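Local coordinates for protein dally-like, isoform A (Drosophila melanogaster, PDB 6XTZ) that is probably a cell-surface proteoglycan of the glypican family that binds Wnt and Hedgehog proteins and shields the Wnt lipid to allow signalling at a distance, at residues A[57-62]-A[230-235]; A[95-99]-A[125-129]; A[147-151]-A[181-186]; A[251-256]-A[464-468]. The protein carries 5 engineered substitutions. One frame throughout, in Å; residues are numbered along the deposited sequence.

Interaction 1 (A[57-62]-A[230-235]); sequences MAMQSR and LTKMQH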
loop_
_atom_site.group_PDB
_atom_site.type_symbol
_atom_site.label_atom_id
_atom_site.label_comp_id
_atom_site.label_asym_id
_atom_site.label_seq_id
_atom_site.Cartn_x
_atom_site.Cartn_y
_atom_site.Cartn_z
ATOM N N MET A 57 -34.015 11.929 8.684
ATOM C CA MET A 57 -32.709 12.571 8.710
ATOM C C MET A 57 -31.630 11.658 9.275
ATOM O O MET A 57 -30.452 11.831 8.942
ATOM C CB MET A 57 -32.781 13.869 9.514
ATOM C CG MET A 57 -33.787 14.874 8.970
ATOM S SD MET A 57 -33.863 16.392 9.940
ATOM C CE MET A 57 -34.447 15.768 11.512
ATOM N N ALA A 58 -32.002 10.685 10.111
ATOM C CA ALA A 58 -31.017 9.743 10.633
ATOM C C ALA A 58 -30.502 8.824 9.536
ATOM O O ALA A 58 -29.287 8.659 9.369
ATOM C CB ALA A 58 -31.615 8.928 11.778
ATOM N N MET A 59 -31.412 8.208 8.782
ATOM C CA MET A 59 -30.984 7.338 7.694
ATOM C C MET A 59 -30.322 8.132 6.575
ATOM O O MET A 59 -29.485 7.590 5.847
ATOM C CB MET A 59 -32.174 6.537 7.170
ATOM C CG MET A 59 -32.867 5.710 8.243
ATOM S SD MET A 59 -34.311 4.811 7.648
ATOM C CE MET A 59 -35.352 6.162 7.101
ATOM N N GLN A 60 -30.669 9.413 6.434
ATOM C CA GLN A 60 -30.016 10.251 5.434
ATOM C C GLN A 60 -28.555 10.501 5.788
ATOM O O GLN A 60 -27.682 10.450 4.914
ATOM C CB GLN A 60 -30.766 11.573 5.287
ATOM C CG GLN A 60 -30.077 12.583 4.386
ATOM C CD GLN A 60 -30.821 13.902 4.313
ATOM O OE1 GLN A 60 -32.038 13.956 4.498
ATOM N NE2 GLN A 60 -30.088 14.979 4.049
ATOM N N SER A 61 -28.267 10.770 7.065
ATOM C CA SER A 61 -26.890 11.029 7.477
ATOM C C SER A 61 -26.024 9.783 7.349
ATOM O O SER A 61 -24.860 9.870 6.941
ATOM C CB SER A 61 -26.854 11.547 8.914
ATOM O OG SER A 61 -27.055 12.946 8.953
ATOM N N ARG A 62 -26.569 8.618 7.704
ATOM C CA ARG A 62 -25.795 7.387 7.601
ATOM C C ARG A 62 -25.498 7.045 6.146
ATOM O O ARG A 62 -24.405 6.560 5.829
ATOM C CB ARG A 62 -26.536 6.242 8.291
ATOM C CG ARG A 62 -25.789 4.920 8.250
ATOM C CD ARG A 62 -26.478 3.850 9.078
ATOM N NE ARG A 62 -25.775 2.572 8.985
ATOM C CZ ARG A 62 -26.115 1.480 9.660
ATOM N NH1 ARG A 62 -27.152 1.503 10.486
ATOM N NH2 ARG A 62 -25.419 0.362 9.510
ATOM N N LEU A 230 -24.067 11.038 14.805
ATOM C CA LEU A 230 -24.054 11.698 13.504
ATOM C C LEU A 230 -25.249 12.630 13.341
ATOM O O LEU A 230 -25.115 13.734 12.801
ATOM C CB LEU A 230 -24.031 10.645 12.397
ATOM C CG LEU A 230 -23.659 11.076 10.981
ATOM C CD1 LEU A 230 -22.255 11.654 10.961
ATOM C CD2 LEU A 230 -23.763 9.890 10.036
ATOM N N THR A 231 -26.424 12.205 13.805
ATOM C CA THR A 231 -27.623 13.021 13.647
ATOM C C THR A 231 -27.641 14.189 14.623
ATOM O O THR A 231 -28.084 15.288 14.268
ATOM C CB THR A 231 -28.865 12.157 13.833
ATOM O OG1 THR A 231 -28.905 11.678 15.180
ATOM C CG2 THR A 231 -28.802 10.980 12.904
ATOM N N LYS A 232 -27.175 13.970 15.855
ATOM C CA LYS A 232 -27.055 15.071 16.804
ATOM C C LYS A 232 -26.122 16.152 16.280
ATOM O O LYS A 232 -26.335 17.341 16.545
ATOM C CB LYS A 232 -26.567 14.548 18.157
ATOM C CG LYS A 232 -26.533 15.593 19.261
ATOM C CD LYS A 232 -25.991 15.006 20.555
ATOM C CE LYS A 232 -25.913 16.052 21.651
ATOM N NZ LYS A 232 -25.351 15.497 22.912
ATOM N N MET A 233 -25.101 15.762 15.516
ATOM C CA MET A 233 -24.147 16.726 14.985
ATOM C C MET A 233 -24.708 17.452 13.770
ATOM O O MET A 233 -24.607 18.680 13.672
ATOM C CB MET A 233 -22.834 16.019 14.633
ATOM C CG MET A 233 -21.732 16.926 14.105
ATOM S SD MET A 233 -21.752 17.126 12.314
ATOM C CE MET A 233 -21.626 15.420 11.776
ATOM N N GLN A 234 -25.314 16.716 12.839
ATOM C CA GLN A 234 -25.631 17.279 11.532
ATOM C C GLN A 234 -27.047 17.844 11.442
ATOM O O GLN A 234 -27.260 18.856 10.763
ATOM C CB GLN A 234 -25.427 16.215 10.447
ATOM C CG GLN A 234 -25.704 16.701 9.029
ATOM C CD GLN A 234 -25.420 15.648 7.975
ATOM O OE1 GLN A 234 -24.830 14.606 8.263
ATOM N NE2 GLN A 234 -25.844 15.915 6.745
ATOM N N HIS A 235 -28.022 17.227 12.109
ATOM C CA HIS A 235 -29.421 17.588 11.911
ATOM C C HIS A 235 -30.116 18.166 13.135
ATOM O O HIS A 235 -31.030 18.978 12.973
ATOM C CB HIS A 235 -30.226 16.369 11.431
ATOM C CG HIS A 235 -29.788 15.840 10.102
ATOM N ND1 HIS A 235 -29.833 16.593 8.948
ATOM C CD2 HIS A 235 -29.299 14.630 9.743
ATOM C CE1 HIS A 235 -29.387 15.870 7.936
ATOM N NE2 HIS A 235 -29.056 14.675 8.391
#
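Near one end of the elongated glypican core, the long helix 51-110 crosses the short helix 224-234 almost at a right angle, 97° between segment axes that come within 9.4 Å, and Ser61 and Met57 meet His235 in the crossing. His235, just past the end of the short helix, is met from two directions. Met57 CB lies over one face of its imidazole, 3.7 Å from the ring centroid, with Gln234 CG over the opposite face, while Ser61 OG comes to the edge, 2.7 Å from His235 NE2. The same hydroxyl gives a weak hydrogen bond to Gln234 OE1 (2.9 Å), and Gln234 NE2 is bonded to Gln64. Serine suits this spot because it is short enough to enter the crossing and still polar. With CG anti to the carbonyl carbon (chi1 -63°), the His235 ring turns back toward helix 51-110. Ala58 is small enough for Thr231 CG2 to rest 3.4 Å from Ala58 CA. The branched Leu230 lies over the Ser61 backbone, its CD2 3.3 Å from Ser61 O. Thr231 OG1 instead bonds Gly228 O, which leaves the methyl for packing. Tyr39 touches Ala58 and Thr231, while Leu230 and Met233 touch helix 248-258.

Interaction 2 (A[95-99]-A[125-129]); sequences LKESR and FKELE. With O18 (O-palmitoleoyl serine), chain H.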
loop_
_atom_site.group_PDB
_atom_site.type_symbol
_atom_site.label_atom_id
_atom_site.label_comp_id
_atom_site.label_asym_id
_atom_site.label_seq_id
_atom_site.Cartn_x
_atom_site.Cartn_y
_atom_site.Cartn_z
ATOM N N LEU A 95 11.453 -7.498 -18.815
ATOM C CA LEU A 95 12.233 -8.705 -18.571
ATOM C C LEU A 95 12.334 -9.558 -19.831
ATOM O O LEU A 95 13.424 -10.013 -20.199
ATOM C CB LEU A 95 11.602 -9.499 -17.428
ATOM C CG LEU A 95 12.527 -10.207 -16.443
ATOM C CD1 LEU A 95 13.535 -9.229 -15.868
ATOM C CD2 LEU A 95 11.704 -10.837 -15.330
ATOM N N LYS A 96 11.204 -9.783 -20.505
ATOM C CA LYS A 96 11.209 -10.595 -21.719
ATOM C C LYS A 96 11.998 -9.923 -22.835
ATOM O O LYS A 96 12.706 -10.594 -23.595
ATOM C CB LYS A 96 9.774 -10.875 -22.168
ATOM C CG LYS A 96 9.008 -11.823 -21.257
ATOM C CD LYS A 96 7.542 -11.908 -21.653
ATOM C CE LYS A 96 6.857 -13.100 -21.002
ATOM N NZ LYS A 96 6.950 -13.068 -19.518
ATOM N N GLU A 97 11.886 -8.597 -22.953
ATOM C CA GLU A 97 12.650 -7.879 -23.967
ATOM C C GLU A 97 14.146 -7.937 -23.687
ATOM O O GLU A 97 14.953 -7.860 -24.619
ATOM C CB GLU A 97 12.180 -6.427 -24.047
ATOM C CG GLU A 97 10.799 -6.254 -24.664
ATOM C CD GLU A 97 10.249 -4.850 -24.487
ATOM O OE1 GLU A 97 9.043 -4.715 -24.186
ATOM O OE2 GLU A 97 11.023 -3.883 -24.645
ATOM N N SER A 98 14.532 -8.074 -22.417
ATOM C CA SER A 98 15.949 -8.154 -22.087
ATOM C C SER A 98 16.532 -9.502 -22.485
ATOM O O SER A 98 17.640 -9.564 -23.026
ATOM C CB SER A 98 16.155 -7.896 -20.596
ATOM O OG SER A 98 15.733 -6.590 -20.255
ATOM N N ARG A 99 15.797 -10.589 -22.235
ATOM C CA ARG A 99 16.268 -11.918 -22.614
ATOM C C ARG A 99 16.617 -11.984 -24.096
ATOM O O ARG A 99 17.614 -12.607 -24.482
ATOM C CB ARG A 99 15.208 -12.966 -22.268
ATOM C CG ARG A 99 15.505 -14.352 -22.813
ATOM C CD ARG A 99 14.240 -15.186 -22.933
ATOM N NE ARG A 99 13.727 -15.613 -21.636
ATOM C CZ ARG A 99 13.948 -16.813 -21.107
ATOM N NH1 ARG A 99 14.673 -17.706 -21.767
ATOM N NH2 ARG A 99 13.444 -17.121 -19.920
ATOM N N PHE A 125 17.365 -16.745 -16.782
ATOM C CA PHE A 125 16.274 -15.811 -17.047
ATOM C C PHE A 125 14.926 -16.425 -16.697
ATOM O O PHE A 125 14.054 -15.748 -16.143
ATOM C CB PHE A 125 16.299 -15.375 -18.511
ATOM C CG PHE A 125 17.011 -14.077 -18.743
ATOM C CD1 PHE A 125 16.339 -12.874 -18.606
ATOM C CD2 PHE A 125 18.349 -14.056 -19.101
ATOM C CE1 PHE A 125 16.987 -11.673 -18.820
ATOM C CE2 PHE A 125 19.005 -12.858 -19.316
ATOM C CZ PHE A 125 18.322 -11.665 -19.174
ATOM N N LYS A 126 14.741 -17.710 -17.010
ATOM C CA LYS A 126 13.488 -18.382 -16.684
ATOM C C LYS A 126 13.237 -18.373 -15.180
ATOM O O LYS A 126 12.106 -18.154 -14.733
ATOM C CB LYS A 126 13.505 -19.811 -17.226
ATOM C CG LYS A 126 12.179 -20.544 -17.093
ATOM C CD LYS A 126 12.231 -21.910 -17.763
ATOM C CE LYS A 126 13.288 -22.801 -17.127
ATOM N NZ LYS A 126 13.342 -24.145 -17.767
ATOM N N GLU A 127 14.285 -18.600 -14.384
ATOM C CA GLU A 127 14.137 -18.524 -12.934
ATOM C C GLU A 127 13.833 -17.099 -12.488
ATOM O O GLU A 127 13.032 -16.889 -11.571
ATOM C CB GLU A 127 15.400 -19.040 -12.245
ATOM C CG GLU A 127 15.737 -20.495 -12.541
ATOM C CD GLU A 127 14.956 -21.473 -11.680
ATOM O OE1 GLU A 127 14.011 -21.047 -10.981
ATOM O OE2 GLU A 127 15.296 -22.675 -11.701
ATOM N N LEU A 128 14.464 -16.109 -13.123
ATOM C CA LEU A 128 14.217 -14.720 -12.753
ATOM C C LEU A 128 12.792 -14.302 -13.092
ATOM O O LEU A 128 12.140 -13.607 -12.306
ATOM C CB LEU A 128 15.224 -13.804 -13.444
ATOM C CG LEU A 128 16.679 -13.930 -12.990
ATOM C CD1 LEU A 128 17.563 -12.986 -13.785
ATOM C CD2 LEU A 128 16.795 -13.653 -11.500
ATOM N N GLU A 129 12.295 -14.714 -14.262
ATOM C CA GLU A 129 10.914 -14.415 -14.622
ATOM C C GLU A 129 9.939 -15.107 -13.681
ATOM O O GLU A 129 8.905 -14.538 -13.314
ATOM C CB GLU A 129 10.643 -14.832 -16.067
ATOM C CG GLU A 129 11.488 -14.110 -17.101
ATOM C CD GLU A 129 11.168 -14.551 -18.513
ATOM O OE1 GLU A 129 10.058 -15.082 -18.733
ATOM O OE2 GLU A 129 12.025 -14.371 -19.404
HETATM C CA O18 H . 16.719 0.340 -20.988
HETATM C CB O18 H . 16.945 -1.039 -21.588
HETATM C C1 O18 H . 18.224 -2.903 -20.888
HETATM C C2 O18 H . 18.569 -3.783 -19.724
HETATM C C3 O18 H . 17.357 -4.243 -18.926
HETATM C C4 O18 H . 17.701 -5.326 -17.914
HETATM C C5 O18 H . 16.499 -5.922 -17.200
HETATM C C6 O18 H . 16.839 -7.111 -16.315
HETATM C C7 O18 H . 17.446 -8.285 -17.063
HETATM C C8 O18 H . 17.822 -9.466 -16.170
HETATM C C9 O18 H . 18.909 -9.147 -15.191
HETATM C C10 O18 H . 20.138 -9.626 -15.210
HETATM C C11 O18 H . 20.702 -10.581 -16.216
HETATM C C12 O18 H . 22.001 -11.241 -15.758
HETATM C C13 O18 H . 22.635 -12.141 -16.808
HETATM C C14 O18 H . 23.901 -12.848 -16.344
HETATM C C15 O18 H . 25.026 -11.917 -15.938
HETATM C C16 O18 H . 26.299 -12.649 -15.572
HETATM C C O18 H . 15.465 0.136 -20.138
HETATM N N O18 H . 17.844 0.763 -20.173
HETATM O OG O18 H . 17.365 -1.943 -20.542
HETATM O O11 O18 H . 18.660 -3.038 -22.000
HETATM O O O18 H . 14.512 0.904 -20.239
#
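The Phe125 ring carries the CA and CB of Arg99 over one face, with Arg99 CA 4.0 Å from the ring centroid in a CH-pi contact, while Ser98 CB and the lipid approach it obliquely. The Arg99 guanidinium, in turn, has Phe125 CB over one face and Glu129 OE2 at its edge. Both helices, 51-110 and 118-134, run nearly antiparallel here, so Arg99 sits level with Phe125 and Leu95 with Glu129.

Arginine reaches Glu129 side-on: NE and NH2 both bond Glu129 OE2, each at 3.1 Å. The N-H...O angles are 153° and 146°. That oxygen lies in the guanidinium plane, yet the carboxylate is turned nearly perpendicular. Both nitrogens reach OE2 from one face of the acid, NE on the syn side and moderately tilted out of plane, NH2 much further above it. The bend of the arginine chain at chi3 (-72°) brings its edge round to the acid. Lys96 NZ adds a long salt bridge to Glu129 OE1 at 3.8 Å. Beneath the charges, Leu95 CD2 packs on Glu129 CG at 3.7 Å.

Across the inner side runs the acyl chain of O-palmitoleoyl serine, whose C8 is 3.5 Å from Phe125 CE1 and whose C6 is 3.9 Å from Leu95 CD1. Ser98 OG, bonded to Leu94 O, lies 3.1 Å from C3 of the lipid; with its hydroxyl turned to its own helix, this small residue can line a greasy channel. Chemically the contact is therefore two-sided: aromatic and aliphatic groups receive the Wnt-type lipid, and two basic groups probably stabilise the charged form of Glu129 on the more exposed side.

Interaction 3 (A[147-151]-A[181-186]); sequences FNTLY and PFGDVP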
loop_
_atom_site.group_PDB
_atom_site.type_symbol
_atom_site.label_atom_id
_atom_site.label_comp_id
_atom_site.label_asym_id
_atom_site.label_seq_id
_atom_site.Cartn_x
_atom_site.Cartn_y
_atom_site.Cartn_z
ATOM N N PHE A 147 26.703 -19.529 -11.506
ATOM C CA PHE A 147 28.142 -19.326 -11.623
ATOM C C PHE A 147 28.913 -20.621 -11.410
ATOM O O PHE A 147 29.999 -20.790 -11.975
ATOM C CB PHE A 147 28.608 -18.255 -10.637
ATOM C CG PHE A 147 28.205 -16.863 -11.026
ATOM C CD1 PHE A 147 28.847 -16.210 -12.066
ATOM C CD2 PHE A 147 27.186 -16.208 -10.356
ATOM C CE1 PHE A 147 28.480 -14.929 -12.430
ATOM C CE2 PHE A 147 26.813 -14.928 -10.716
ATOM C CZ PHE A 147 27.459 -14.287 -11.754
ATOM N N ASN A 148 28.374 -21.542 -10.607
ATOM C CA ASN A 148 29.018 -22.843 -10.444
ATOM C C ASN A 148 29.103 -23.579 -11.775
ATOM O O ASN A 148 30.135 -24.181 -12.094
ATOM C CB ASN A 148 28.261 -23.683 -9.415
ATOM C CG ASN A 148 28.901 -25.039 -9.187
ATOM O OD1 ASN A 148 28.583 -26.013 -9.870
ATOM N ND2 ASN A 148 29.809 -25.109 -8.221
ATOM N N THR A 149 28.026 -23.540 -12.563
ATOM C CA THR A 149 28.064 -24.124 -13.900
ATOM C C THR A 149 29.084 -23.409 -14.776
ATOM O O THR A 149 29.820 -24.051 -15.536
ATOM C CB THR A 149 26.674 -24.074 -14.534
ATOM O OG1 THR A 149 25.756 -24.825 -13.732
ATOM C CG2 THR A 149 26.700 -24.656 -15.937
ATOM N N LEU A 150 29.151 -22.079 -14.677
ATOM C CA LEU A 150 30.176 -21.336 -15.402
ATOM C C LEU A 150 31.572 -21.691 -14.904
ATOM O O LEU A 150 32.522 -21.757 -15.692
ATOM C CB LEU A 150 29.927 -19.833 -15.275
ATOM C CG LEU A 150 29.179 -19.141 -16.418
ATOM C CD1 LEU A 150 27.889 -19.869 -16.750
ATOM C CD2 LEU A 150 28.899 -17.689 -16.066
ATOM N N TYR A 151 31.717 -21.919 -13.595
ATOM C CA TYR A 151 33.010 -22.326 -13.055
ATOM C C TYR A 151 33.457 -23.655 -13.647
ATOM O O TYR A 151 34.646 -23.852 -13.927
ATOM C CB TYR A 151 32.942 -22.420 -11.529
ATOM C CG TYR A 151 32.741 -21.103 -10.811
ATOM C CD1 TYR A 151 32.953 -19.890 -11.455
ATOM C CD2 TYR A 151 32.340 -21.074 -9.480
ATOM C CE1 TYR A 151 32.768 -18.688 -10.795
ATOM C CE2 TYR A 151 32.154 -19.880 -8.813
ATOM C CZ TYR A 151 32.369 -18.690 -9.474
ATOM O OH TYR A 151 32.183 -17.498 -8.809
ATOM N N PRO A 181 36.922 -18.368 -8.832
ATOM C CA PRO A 181 37.746 -18.212 -10.043
ATOM C C PRO A 181 37.691 -16.818 -10.644
ATOM O O PRO A 181 38.687 -16.365 -11.223
ATOM C CB PRO A 181 37.163 -19.259 -11.007
ATOM C CG PRO A 181 36.351 -20.184 -10.153
ATOM C CD PRO A 181 35.849 -19.360 -9.016
ATOM N N PHE A 182 36.560 -16.124 -10.530
ATOM C CA PHE A 182 36.397 -14.793 -11.098
ATOM C C PHE A 182 36.600 -13.686 -10.071
ATOM O O PHE A 182 36.272 -12.529 -10.350
ATOM C CB PHE A 182 35.011 -14.652 -11.732
ATOM C CG PHE A 182 34.711 -15.682 -12.786
ATOM C CD1 PHE A 182 35.726 -16.232 -13.551
ATOM C CD2 PHE A 182 33.408 -16.098 -13.011
ATOM C CE1 PHE A 182 35.447 -17.179 -14.519
ATOM C CE2 PHE A 182 33.122 -17.044 -13.979
ATOM C CZ PHE A 182 34.144 -17.586 -14.733
ATOM N N GLY A 183 37.133 -14.009 -8.896
ATOM C CA GLY A 183 37.218 -13.035 -7.826
ATOM C C GLY A 183 35.886 -12.849 -7.129
ATOM O O GLY A 183 35.134 -13.812 -6.957
ATOM N N ASP A 184 35.579 -11.615 -6.728
ATOM C CA ASP A 184 34.332 -11.299 -6.045
ATOM C C ASP A 184 33.259 -10.768 -6.991
ATOM O O ASP A 184 32.204 -10.324 -6.528
ATOM C CB ASP A 184 34.589 -10.289 -4.922
ATOM C CG ASP A 184 35.227 -9.002 -5.418
ATOM O OD1 ASP A 184 35.428 -8.856 -6.642
ATOM O OD2 ASP A 184 35.532 -8.130 -4.579
ATOM N N VAL A 185 33.511 -10.799 -8.302
ATOM C CA VAL A 185 32.536 -10.266 -9.259
ATOM C C VAL A 185 31.238 -11.066 -9.255
ATOM O O VAL A 185 30.159 -10.440 -9.223
ATOM C CB VAL A 185 33.171 -10.169 -10.655
ATOM C CG1 VAL A 185 32.141 -9.737 -11.688
ATOM C CG2 VAL A 185 34.347 -9.204 -10.634
ATOM N N PRO A 186 31.239 -12.403 -9.294
ATOM C CA PRO A 186 29.955 -13.124 -9.252
ATOM C C PRO A 186 29.163 -12.885 -7.979
ATOM O O PRO A 186 27.940 -12.702 -8.041
ATOM C CB PRO A 186 30.375 -14.594 -9.388
ATOM C CG PRO A 186 31.680 -14.543 -10.096
ATOM C CD PRO A 186 32.363 -13.326 -9.559
HETATM O O HOH W 1 34.465 -16.006 -8.681
#
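Tyr151 and Phe147, one helical turn apart on helix 139-158, press their rings into segment 181-186, and here the packing is closest. Pro186 CB stands almost over the middle of the Phe147 ring, 3.4 Å from its centroid and 8° off the normal. Pro181 CD does the same for Tyr151, at 3.5 Å from the ring centroid. The compact, puckered proline ring presents CH groups to an aromatic face; Pro181 suits the bend because its phi is already restrained, and Pro186 the first turn of a helix, where no backbone N-H is needed. Tyr151 also turns an edge to the face of Phe182, an edge-to-face pair with planes at 72° and CE1 of Tyr151 3.5 Å from CD2 of Phe182.

Residues 182-185 make a type II' beta turn that leads into helix 185-216, with Gly183 taking a positive phi (78°) that suits a residue without a side chain. One water stitches this turn to the tyrosine: it lies 2.7 Å from Tyr151 OH, accepts from Phe182 N and donates to Gly183 O, so the buried phenol oxygen has a polar partner.

Looser is the flank where Leu150 CB only approaches the ring edge of Phe182, at 4.4 Å from CE2; Val120 of helix 118-134 also touches Leu150. Asp184 is exposed and directed away from helix 139-158, whereas Pro181 touches Phe307 and Ile314 of helix 296-322, and Phe182 touches Ala303. The side chain of Phe147 comes within about 4 Å of the bound palmitoleoyl serine.

Interaction 4 (A[251-256]-A[464-468]); sequences CVNVIK and PHSVC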
loop_
_atom_site.group_PDB
_atom_site.type_symbol
_atom_site.label_atom_id
_atom_site.label_comp_id
_atom_site.label_asym_id
_atom_site.label_seq_id
_atom_site.Cartn_x
_atom_site.Cartn_y
_atom_site.Cartn_z
ATOM N N CYS A 251 -17.787 18.323 14.195
ATOM C CA CYS A 251 -18.020 17.386 13.100
ATOM C C CYS A 251 -16.883 16.379 12.980
ATOM O O CYS A 251 -17.125 15.180 12.798
ATOM C CB CYS A 251 -18.202 18.147 11.786
ATOM S SG CYS A 251 -18.453 17.096 10.334
ATOM N N VAL A 252 -15.634 16.846 13.075
ATOM C CA VAL A 252 -14.492 15.949 12.907
ATOM C C VAL A 252 -14.490 14.873 13.987
ATOM O O VAL A 252 -14.234 13.695 13.710
ATOM C CB VAL A 252 -13.174 16.746 12.901
ATOM C CG1 VAL A 252 -11.980 15.804 12.944
ATOM C CG2 VAL A 252 -13.100 17.638 11.671
ATOM N N ASN A 253 -14.785 15.256 15.232
ATOM C CA ASN A 253 -14.811 14.281 16.317
ATOM C C ASN A 253 -15.894 13.232 16.107
ATOM O O ASN A 253 -15.706 12.066 16.472
ATOM C CB ASN A 253 -15.013 14.988 17.656
ATOM C CG ASN A 253 -13.755 15.670 18.148
ATOM O OD1 ASN A 253 -12.644 15.227 17.856
ATOM N ND2 ASN A 253 -13.921 16.751 18.900
ATOM N N VAL A 254 -17.028 13.619 15.523
ATOM C CA VAL A 254 -18.108 12.664 15.296
ATOM C C VAL A 254 -17.723 11.676 14.201
ATOM O O VAL A 254 -17.880 10.459 14.357
ATOM C CB VAL A 254 -19.418 13.400 14.963
ATOM C CG1 VAL A 254 -20.506 12.406 14.581
ATOM C CG2 VAL A 254 -19.861 14.244 16.147
ATOM N N ILE A 255 -17.208 12.182 13.078
ATOM C CA ILE A 255 -16.818 11.293 11.987
ATOM C C ILE A 255 -15.664 10.395 12.417
ATOM O O ILE A 255 -15.607 9.218 12.043
ATOM C CB ILE A 255 -16.467 12.102 10.726
ATOM C CG1 ILE A 255 -17.565 13.122 10.421
ATOM C CG2 ILE A 255 -16.288 11.170 9.538
ATOM C CD1 ILE A 255 -18.895 12.500 10.075
ATOM N N LYS A 256 -14.730 10.929 13.210
ATOM C CA LYS A 256 -13.642 10.103 13.728
ATOM C C LYS A 256 -14.180 8.939 14.552
ATOM O O LYS A 256 -13.642 7.828 14.493
ATOM C CB LYS A 256 -12.679 10.946 14.565
ATOM C CG LYS A 256 -11.648 11.711 13.754
ATOM C CD LYS A 256 -10.538 12.240 14.648
ATOM C CE LYS A 256 -9.371 12.772 13.832
ATOM N NZ LYS A 256 -8.204 13.099 14.695
ATOM N N PRO A 464 -12.330 12.066 8.021
ATOM C CA PRO A 464 -13.235 12.954 8.774
ATOM C C PRO A 464 -13.147 14.407 8.342
ATOM O O PRO A 464 -14.175 15.089 8.267
ATOM C CB PRO A 464 -12.787 12.760 10.232
ATOM C CG PRO A 464 -11.412 12.199 10.145
ATOM C CD PRO A 464 -11.416 11.342 8.923
ATOM N N HIS A 465 -11.945 14.900 8.046
ATOM C CA HIS A 465 -11.820 16.257 7.525
ATOM C C HIS A 465 -12.413 16.374 6.129
ATOM O O HIS A 465 -12.931 17.436 5.763
ATOM C CB HIS A 465 -10.354 16.684 7.524
ATOM C CG HIS A 465 -9.718 16.636 8.877
ATOM N ND1 HIS A 465 -9.674 17.728 9.719
ATOM C CD2 HIS A 465 -9.116 15.623 9.544
ATOM C CE1 HIS A 465 -9.065 17.391 10.841
ATOM N NE2 HIS A 465 -8.716 16.119 10.760
ATOM N N SER A 466 -12.357 15.300 5.341
ATOM C CA SER A 466 -12.944 15.334 4.006
ATOM C C SER A 466 -14.466 15.289 4.071
ATOM O O SER A 466 -15.147 15.966 3.291
ATOM C CB SER A 466 -12.405 14.176 3.167
ATOM O OG SER A 466 -13.059 14.107 1.912
ATOM N N VAL A 467 -15.017 14.501 4.996
ATOM C CA VAL A 467 -16.468 14.403 5.125
ATOM C C VAL A 467 -17.059 15.731 5.589
ATOM O O VAL A 467 -18.122 16.149 5.118
ATOM C CB VAL A 467 -16.841 13.250 6.075
ATOM C CG1 VAL A 467 -18.341 13.229 6.330
ATOM C CG2 VAL A 467 -16.380 11.920 5.502
ATOM N N CYS A 468 -16.377 16.423 6.499
ATOM C CA CYS A 468 -16.885 17.668 7.063
ATOM C C CYS A 468 -16.677 18.874 6.151
ATOM O O CYS A 468 -16.885 20.007 6.600
ATOM C CB CYS A 468 -16.236 17.933 8.424
ATOM S SG CYS A 468 -16.578 16.666 9.672
#
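Two backbones draw near at both ends of this contact, with CA atoms 6.1 Å apart for Cys251 and Cys468 and 5.1 Å for Ile255 and Pro464. At the first end the cysteines join: SG of Cys251 and SG of Cys468 are 2.0 Å apart, with a chi3 of -93°, close to the unstrained right angle of a disulfide. Cys251 places SG anti to its backbone nitrogen (chi1 178°), whereas Cys468 has it anti to the carbonyl carbon, and these different torsions point each sulfur at the facing segment.

Ile255 packs alongside, its CG1 3.8 Å from Cys468 SG, its CB 3.8 Å from Pro464 CB and its CD1 3.9 Å from CG1 of Val467. Its branches let this one residue touch the disulfide, Pro464 and Val467 at once. Glypicans have an all-helical, disulfide-rich core, and this bridge ties helix 248-258 to the C-terminal end of helix 459-467, elements more than 200 residues apart in the chain.

Toward the other flank, Val252 lies over one face of the His465 imidazole, CG1 4.2 Å from the ring centroid in a CH-pi contact. Lys256 lays its aliphatic part on Pro464, CG to CG, and sends its extended chain on to bond Thr497 O through NZ; a lysine can thus serve both a greasy surface and a polar acceptor. Leu65 of helix 51-110 touches Ile255 and Val467, and Met233 of helix 224-234 meets Cys251.

Interactions 1 and 4 lie together at one end of the elongated molecule, their centres 13 Å apart, and touch through Leu230 with Ile255 and Met233 with Cys251, so helix 224-234 is shared packing between them. Interactions 2 and 3 sit on the opposite side of the chain's centre, 21 Å apart between centres, both close to the bound lipid. Helix 51-110 spans the distance, serving interaction 1 and interaction 2. Interactions 1, 3 and 4 are buried, but differ: a serine-histidine-glutamine cluster; proline CH-pi contacts, an edge-to-face aromatic pair and one water; and a covalent disulfide with aliphatic packing. Interaction 2, partly buried, alone combines a salt-bridge network on its more exposed side with an apolar side that lines the lipid.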